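Local coordinates for Mll2253 protein (Mesorhizobium loti, PDB 3Q63), which is of unknown function but belongs to the AHA1 family of Bet v 1-like proteins, related to activators of the Hsp90 ATPase, at residues K23-R26 with A27-P31. Residues are numbered along the deposited sequence; the frame is centred on the assembly and turned at random.
Sequences KLWR and ALTQP
Ala27 N hydrogen-bonds to Lys23 O at 3.2 Å and Leu28 N to Leu24 O at 3.1 Å, the i to i+4 bonds of the last turns of helix 21-29. This is the first of two short helices that, as in other Bet v 1-like (helix-grip) proteins, follow the first strand and lie near the curved antiparallel sheet and the long C-terminal helix. The turn tightens at the end. Thr29 N hydrogen-bonds to Arg26 O, an i to i+3 bond, and only weakly to Trp25 O. Gln30 leaves the helical conformation, and its N makes a weak hydrogen bond to Arg26 O.

Leu24 and Leu28 meet one turn apart, with Leu24 CD2 3.6 Å from Leu28 CD1. Both also touch Leu97 of strand 92-100, while Leu24 and Ala27 rest on Leu135 of helix 118-141. Ala27 O accepts a hydrogen bond from Trp37 NE1 in the following helix.

Trp25 CG is anti to the backbone N (chi1 -179°), which stands the indole beside Thr29. Thr29 CG2 lies over one face of the Trp25 indole in a CH-pi contact, 3.9 Å from the centroid of the six-membered ring and offset toward the rim. Replacing the indole by an alanine is likely to leave the Thr29 methyl without its aromatic partner and to open a gap beside Leu74 and Leu97. The other branch of Thr29 turns back to the helix: with chi1 at 58°, Thr29 OG1 donates to Trp25 O at 2.8 Å, from above the carbonyl plane.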
ATOM      1  N   LYS B  23      22.768 -11.235   7.444  1.00 21.83           N
ATOM      2  CA  LYS B  23      22.447 -10.059   6.650  1.00 22.29           C
ATOM      3  C   LYS B  23      20.944 -10.033   6.365  1.00 20.07           C
ATOM      4  O   LYS B  23      20.286  -9.006   6.525  1.00 17.24           O
ATOM      5  CB  LYS B  23      23.235 -10.107   5.339  1.00 24.98           C
ATOM      6  CG  LYS B  23      22.911  -9.023   4.337  1.00 30.61           C
ATOM      7  CD  LYS B  23      23.843  -7.840   4.487  1.00 35.81           C
ATOM      8  CE  LYS B  23      24.404  -7.421   3.135  1.00 38.76           C
ATOM      9  NZ  LYS B  23      25.253  -8.509   2.561  1.00 39.89           N
ATOM     10  N   LEU B  24      20.410 -11.173   5.947  1.00 18.64           N
ATOM     11  CA  LEU B  24      18.983 -11.282   5.662  1.00 19.81           C
ATOM     12  C   LEU B  24      18.219 -10.950   6.945  1.00 17.86           C
ATOM     13  O   LEU B  24      17.274 -10.167   6.929  1.00 17.25           O
ATOM     14  CB  LEU B  24      18.639 -12.711   5.220  1.00 20.67           C
ATOM     15  CG  LEU B  24      17.529 -12.929   4.187  1.00 25.24           C
ATOM     16  CD1 LEU B  24      17.091 -14.379   4.244  1.00 19.42           C
ATOM     17  CD2 LEU B  24      16.335 -12.012   4.459  1.00 26.55           C
ATOM     18  N   TRP B  25      18.645 -11.542   8.060  1.00 18.48           N
ATOM     19  CA  TRP B  25      17.983 -11.319   9.339  1.00 18.09           C
ATOM     20  C   TRP B  25      17.864  -9.845   9.697  1.00 19.62           C
ATOM     21  O   TRP B  25      16.816  -9.400  10.179  1.00 20.55           O
ATOM     22  CB  TRP B  25      18.711 -12.059  10.467  1.00 17.93           C
ATOM     23  CG  TRP B  25      18.052 -11.869  11.810  1.00 19.48           C
ATOM     24  CD1 TRP B  25      18.462 -11.040  12.818  1.00 19.16           C
ATOM     25  CD2 TRP B  25      16.848 -12.495  12.272  1.00 19.44           C
ATOM     26  NE1 TRP B  25      17.590 -11.113  13.878  1.00 17.33           N
ATOM     27  CE2 TRP B  25      16.591 -11.999  13.571  1.00 19.21           C
ATOM     28  CE3 TRP B  25      15.962 -13.427  11.717  1.00 20.05           C
ATOM     29  CZ2 TRP B  25      15.486 -12.406  14.322  1.00 17.25           C
ATOM     30  CZ3 TRP B  25      14.862 -13.830  12.468  1.00 19.80           C
ATOM     31  CH2 TRP B  25      14.637 -13.321  13.755  1.00 19.12           C
ATOM     32  N   ARG B  26      18.933  -9.090   9.470  1.00 18.87           N
ATOM     33  CA  ARG B  26      18.931  -7.661   9.764  1.00 20.64           C
ATOM     34  C   ARG B  26      17.923  -6.917   8.905  1.00 18.33           C
ATOM     35  O   ARG B  26      17.186  -6.060   9.398  1.00 18.25           O
ATOM     36  CB  ARG B  26      20.332  -7.069   9.561  1.00 23.75           C
ATOM     37  CG  ARG B  26      21.241  -7.237  10.777  1.00 29.10           C
ATOM     38  CD  ARG B  26      22.606  -6.602  10.558  1.00 31.89           C
ATOM     39  NE  ARG B  26      23.535  -7.507   9.885  1.00 38.18           N
ATOM     40  CZ  ARG B  26      23.980  -8.648  10.409  1.00 40.54           C
ATOM     41  NH1 ARG B  26      23.584  -9.031  11.617  1.00 43.21           N
ATOM     42  NH2 ARG B  26      24.826  -9.404   9.728  1.00 41.14           N
ATOM     43  N   ALA B  27      17.877  -7.254   7.620  1.00 18.03           N
ATOM     44  CA  ALA B  27      16.939  -6.600   6.714  1.00 17.09           C
ATOM     45  C   ALA B  27      15.488  -6.881   7.115  1.00 17.27           C
ATOM     46  O   ALA B  27      14.591  -6.102   6.803  1.00 17.47           O
ATOM     47  CB  ALA B  27      17.190  -7.060   5.278  1.00 17.83           C
ATOM     48  N   LEU B  28      15.261  -7.992   7.808  1.00 18.00           N
ATOM     49  CA  LEU B  28      13.912  -8.369   8.237  1.00 18.74           C
ATOM     50  C   LEU B  28      13.529  -7.840   9.622  1.00 18.35           C
ATOM     51  O   LEU B  28      12.352  -7.816   9.979  1.00 16.43           O
ATOM     52  CB  LEU B  28      13.777  -9.897   8.255  1.00 18.41           C
ATOM     53  CG  LEU B  28      13.874 -10.638   6.920  1.00 19.83           C
ATOM     54  CD1 LEU B  28      14.008 -12.124   7.163  1.00 19.36           C
ATOM     55  CD2 LEU B  28      12.651 -10.328   6.076  1.00 19.43           C
ATOM     56  N   THR B  29      14.527  -7.416  10.394  1.00 17.76           N
ATOM     57  CA  THR B  29      14.302  -6.946  11.754  1.00 18.29           C
ATOM     58  C   THR B  29      14.714  -5.502  12.050  1.00 19.22           C
ATOM     59  O   THR B  29      14.512  -5.017  13.157  1.00 17.86           O
ATOM     60  CB  THR B  29      15.029  -7.863  12.753  1.00 19.99           C
ATOM     61  OG1 THR B  29      16.427  -7.883  12.444  1.00 16.48           O
ATOM     62  CG2 THR B  29      14.475  -9.284  12.671  1.00 19.47           C
ATOM     63  N   GLN B  30      15.296  -4.820  11.070  1.00 22.30           N
ATOM     64  CA  GLN B  30      15.723  -3.434  11.258  1.00 23.83           C
ATOM     65  C   GLN B  30      14.710  -2.495  10.623  1.00 22.89           C
ATOM     66  O   GLN B  30      14.517  -2.515   9.411  1.00 21.96           O
ATOM     67  CB  GLN B  30      17.082  -3.216  10.609  1.00 25.59           C
ATOM     68  CG  GLN B  30      18.194  -4.037  11.219  1.00 30.04           C
ATOM     69  CD  GLN B  30      19.008  -3.246  12.202  1.00 33.40           C
ATOM     70  OE1 GLN B  30      18.507  -2.821  13.245  1.00 35.85           O
ATOM     71  NE2 GLN B  30      20.275  -3.030  11.875  1.00 34.09           N
ATOM     72  N   PRO B  31      14.068  -1.640  11.435  1.00 23.61           N
ATOM     73  CA  PRO B  31      13.066  -0.687  10.953  1.00 23.59           C
ATOM     74  C   PRO B  31      13.432   0.070   9.682  1.00 23.07           C
ATOM     75  O   PRO B  31      12.659   0.084   8.721  1.00 21.02           O
ATOM     76  CB  PRO B  31      12.887   0.253  12.142  1.00 23.87           C
ATOM     77  CG  PRO B  31      13.075  -0.649  13.299  1.00 23.34           C
ATOM     78  CD  PRO B  31      14.285  -1.470  12.884  1.00 21.90           C
TER